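PDB 3GUE: UTP-glucose-1-phosphate uridylyltransferase 2 from Trypanosoma brucei, which probably catalyses the reaction of alpha-D-glucose 1-phosphate with UTP to give UDP-alpha-D-glucose and diphosphate. Local coordinates for residues 274-279 / 354-359. Numbering follows the deposited sequence.
Sequences RRFVLR and AAISLF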
ATOM      1  N   ARG A 274      -9.987 -23.229  11.405  1.00 36.55           N
ATOM      2  CA  ARG A 274      -9.761 -22.231  10.359  1.00 36.10           C
ATOM      3  C   ARG A 274      -9.142 -20.950  10.897  1.00 35.26           C
ATOM      4  O   ARG A 274      -9.620 -20.390  11.883  1.00 34.83           O
ATOM      5  CB  ARG A 274     -11.090 -21.844   9.705  1.00 36.75           C
ATOM      6  CG  ARG A 274     -11.834 -22.965   9.016  1.00 37.81           C
ATOM      7  CD  ARG A 274     -11.799 -22.803   7.509  1.00 39.11           C
ATOM      8  NE  ARG A 274     -10.523 -23.203   6.914  1.00 41.52           N
ATOM      9  CZ  ARG A 274     -10.391 -23.753   5.704  1.00 42.30           C
ATOM     10  NH1 ARG A 274     -11.462 -23.995   4.954  1.00 41.86           N
ATOM     11  NH2 ARG A 274      -9.183 -24.075   5.248  1.00 42.24           N
ATOM     12  N   ARG A 275      -8.095 -20.472  10.228  1.00 34.16           N
ATOM     13  CA  ARG A 275      -7.539 -19.159  10.528  1.00 33.12           C
ATOM     14  C   ARG A 275      -7.372 -18.422   9.204  1.00 31.70           C
ATOM     15  O   ARG A 275      -7.173 -19.047   8.156  1.00 30.70           O
ATOM     16  CB  ARG A 275      -6.206 -19.263  11.291  1.00 33.18           C
ATOM     17  CG  ARG A 275      -5.932 -20.630  11.906  1.00 33.71           C
ATOM     18  CD  ARG A 275      -4.937 -20.593  13.070  1.00 34.05           C
ATOM     19  NE  ARG A 275      -5.583 -20.311  14.358  1.00 35.67           N
ATOM     20  CZ  ARG A 275      -5.271 -20.907  15.511  1.00 36.63           C
ATOM     21  NH1 ARG A 275      -4.321 -21.833  15.555  1.00 35.36           N
ATOM     22  NH2 ARG A 275      -5.919 -20.588  16.628  1.00 35.72           N
ATOM     23  N   PHE A 276      -7.509 -17.101   9.252  1.00 30.64           N
ATOM     24  CA  PHE A 276      -7.263 -16.245   8.107  1.00 29.87           C
ATOM     25  C   PHE A 276      -5.787 -16.275   7.725  1.00 29.46           C
ATOM     26  O   PHE A 276      -4.920 -16.409   8.591  1.00 29.43           O
ATOM     27  CB  PHE A 276      -7.617 -14.795   8.446  1.00 29.83           C
ATOM     28  CG  PHE A 276      -9.087 -14.452   8.323  1.00 29.04           C
ATOM     29  CD1 PHE A 276      -9.789 -14.693   7.140  1.00 29.05           C
ATOM     30  CD2 PHE A 276      -9.735 -13.802   9.359  1.00 27.03           C
ATOM     31  CE1 PHE A 276     -11.112 -14.333   7.017  1.00 28.44           C
ATOM     32  CE2 PHE A 276     -11.056 -13.450   9.246  1.00 30.19           C
ATOM     33  CZ  PHE A 276     -11.746 -13.714   8.071  1.00 29.09           C
ATOM     34  N   VAL A 277      -5.516 -16.178   6.426  1.00 28.56           N
ATOM     35  CA  VAL A 277      -4.176 -15.900   5.926  1.00 28.05           C
ATOM     36  C   VAL A 277      -4.246 -14.802   4.865  1.00 27.59           C
ATOM     37  O   VAL A 277      -5.224 -14.690   4.119  1.00 27.85           O
ATOM     38  CB  VAL A 277      -3.383 -17.168   5.381  1.00 28.02           C
ATOM     39  CG1 VAL A 277      -3.785 -18.478   6.092  1.00 27.66           C
ATOM     40  CG2 VAL A 277      -3.506 -17.314   3.871  1.00 27.84           C
ATOM     41  N   LEU A 278      -3.207 -13.987   4.814  1.00 27.12           N
ATOM     42  CA  LEU A 278      -3.084 -12.968   3.787  1.00 25.75           C
ATOM     43  C   LEU A 278      -2.007 -13.463   2.834  1.00 25.56           C
ATOM     44  O   LEU A 278      -0.890 -13.805   3.259  1.00 25.86           O
ATOM     45  CB  LEU A 278      -2.736 -11.621   4.423  1.00 26.20           C
ATOM     46  CG  LEU A 278      -2.439 -10.395   3.551  1.00 24.23           C
ATOM     47  CD1 LEU A 278      -3.674  -9.941   2.803  1.00 25.74           C
ATOM     48  CD2 LEU A 278      -1.912  -9.246   4.477  1.00 26.54           C
ATOM     49  N   ARG A 279      -2.348 -13.630   1.565  1.00 24.90           N
ATOM     50  CA  ARG A 279      -1.303 -13.945   0.588  1.00 24.83           C
ATOM     51  C   ARG A 279      -1.002 -12.725  -0.290  1.00 24.74           C
ATOM     52  O   ARG A 279      -1.832 -12.338  -1.128  1.00 24.83           O
ATOM     53  CB  ARG A 279      -1.652 -15.139  -0.262  1.00 25.18           C
ATOM     54  CG  ARG A 279      -0.499 -15.537  -1.183  1.00 25.12           C
ATOM     55  CD  ARG A 279      -0.731 -16.788  -1.932  1.00 26.06           C
ATOM     56  NE  ARG A 279      -1.949 -16.793  -2.744  1.00 25.71           N
ATOM     57  CZ  ARG A 279      -2.281 -17.791  -3.548  1.00 25.51           C
ATOM     58  NH1 ARG A 279      -1.469 -18.834  -3.654  1.00 27.04           N
ATOM     59  NH2 ARG A 279      -3.413 -17.752  -4.246  1.00 25.70           N
ATOM     60  N   ALA A 354      -0.855  -9.075   7.793  1.00 23.30           N
ATOM     61  CA  ALA A 354      -0.571 -10.436   8.248  1.00 23.62           C
ATOM     62  C   ALA A 354      -0.828 -10.623   9.764  1.00 23.39           C
ATOM     63  O   ALA A 354      -0.885 -11.756  10.264  1.00 24.56           O
ATOM     64  CB  ALA A 354       0.892 -10.845   7.831  1.00 24.23           C
ATOM     65  N   ALA A 355      -0.987  -9.512  10.483  1.00 23.35           N
ATOM     66  CA  ALA A 355      -1.382  -9.547  11.909  1.00 23.41           C
ATOM     67  C   ALA A 355      -2.831 -10.013  12.094  1.00 22.93           C
ATOM     68  O   ALA A 355      -3.332 -10.116  13.224  1.00 22.75           O
ATOM     69  CB  ALA A 355      -1.177  -8.171  12.579  1.00 22.99           C
ATOM     70  N   ILE A 356      -3.527 -10.246  10.992  1.00 22.68           N
ATOM     71  CA  ILE A 356      -4.917 -10.704  11.091  1.00 23.66           C
ATOM     72  C   ILE A 356      -5.048 -12.048  11.825  1.00 24.62           C
ATOM     73  O   ILE A 356      -6.024 -12.247  12.539  1.00 25.15           O
ATOM     74  CB  ILE A 356      -5.658 -10.707   9.723  1.00 23.30           C
ATOM     75  CG1 ILE A 356      -7.163 -10.979   9.922  1.00 21.17           C
ATOM     76  CG2 ILE A 356      -4.982 -11.668   8.709  1.00 26.12           C
ATOM     77  CD1 ILE A 356      -7.878 -11.207   8.609  1.00 22.00           C
ATOM     78  N   SER A 357      -4.066 -12.943  11.708  1.00 25.16           N
ATOM     79  CA  SER A 357      -4.109 -14.186  12.525  1.00 26.97           C
ATOM     80  C   SER A 357      -3.475 -14.074  13.922  1.00 27.55           C
ATOM     81  O   SER A 357      -3.654 -14.955  14.770  1.00 28.89           O
ATOM     82  CB  SER A 357      -3.482 -15.370  11.782  1.00 27.09           C
ATOM     83  OG  SER A 357      -2.066 -15.281  11.730  1.00 27.88           O
ATOM     84  N   LEU A 358      -2.736 -13.001  14.162  1.00 27.22           N
ATOM     85  CA  LEU A 358      -1.942 -12.872  15.399  1.00 26.81           C
ATOM     86  C   LEU A 358      -2.729 -12.293  16.575  1.00 26.40           C
ATOM     87  O   LEU A 358      -2.491 -12.646  17.730  1.00 26.10           O
ATOM     88  CB  LEU A 358      -0.699 -12.039  15.129  1.00 26.57           C
ATOM     89  CG  LEU A 358       0.254 -12.543  14.065  1.00 28.07           C
ATOM     90  CD1 LEU A 358       1.413 -11.591  13.974  1.00 30.41           C
ATOM     91  CD2 LEU A 358       0.742 -13.962  14.369  1.00 28.24           C
ATOM     92  N   PHE A 359      -3.671 -11.403  16.267  1.00 26.92           N
ATOM     93  CA  PHE A 359      -4.576 -10.827  17.269  1.00 27.12           C
ATOM     94  C   PHE A 359      -5.576 -11.880  17.745  1.00 27.14           C
ATOM     95  O   PHE A 359      -6.029 -12.723  16.946  1.00 27.46           O
ATOM     96  CB  PHE A 359      -5.301  -9.602  16.688  1.00 27.01           C
ATOM     97  CG  PHE A 359      -4.479  -8.326  16.709  1.00 28.11           C
ATOM     98  CD1 PHE A 359      -4.499  -7.479  17.834  1.00 27.62           C
ATOM     99  CD2 PHE A 359      -3.689  -7.960  15.609  1.00 26.08           C
ATOM    100  CE1 PHE A 359      -3.754  -6.300  17.854  1.00 25.82           C
ATOM    101  CE2 PHE A 359      -2.939  -6.772  15.624  1.00 27.27           C
ATOM    102  CZ  PHE A 359      -2.978  -5.932  16.741  1.00 25.71           C
TER
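Ile356 reaches out from a 3-10 turn and lays its terminal methyl against Phe276, on the last strand of a small antiparallel sheet. Ile356 CD1 comes to 3.3 Å from Phe276 CD2 and 3.5 Å from Phe276 CG, a tight approach in which the two side chains run aslant of each other. Two torsions explain this reach: with CG1 anti to the backbone N (chi1 -171°) and CD1 extended in turn (chi2 -171°), the isoleucine is fully stretched. The same CD1 also packs on Phe276 CB, and Ile356 CG2 adds a looser contact there, 4.1 Å from Phe276 CB. A beta-branched residue suits the place, since both its branches find apolar carbon. Beyond the contact, the flat phenylalanine ring can meet Ile356 and also the ring of Tyr261, at a shallow angle between planes, while Ile356 touches Phe242, so the pair bridges aromatic residues of two sheets.

Farther along the strand, Leu278, an apolar residue fit for a buried place, packs on main chain. Its CG lies anti to the backbone N (chi1 175°), and Leu278 CD2 is carried to the backbone of the turn, 3.5 Å from Ala354 N. Alanine, with its CB not turned to the strand, probably suits this close approach. At the exposed border, Ser357 CB lies 3.7 Å from Phe276 O; a short polar residue fits this solvent-facing corner. No hydrogen bond spans the two segments; the contact is van der Waals packing.

Strand 275-280 pairs with 257-262, and the loop carrying 354-359 leads into strand 362-366 at the border of the central mixed sheet. Leu278 also touches bound UDP-glucose and neighbours Glu280 and Asn302, so it ties the packing to the sugar-nucleotide pocket of a GT-A-type nucleotidyltransferase fold.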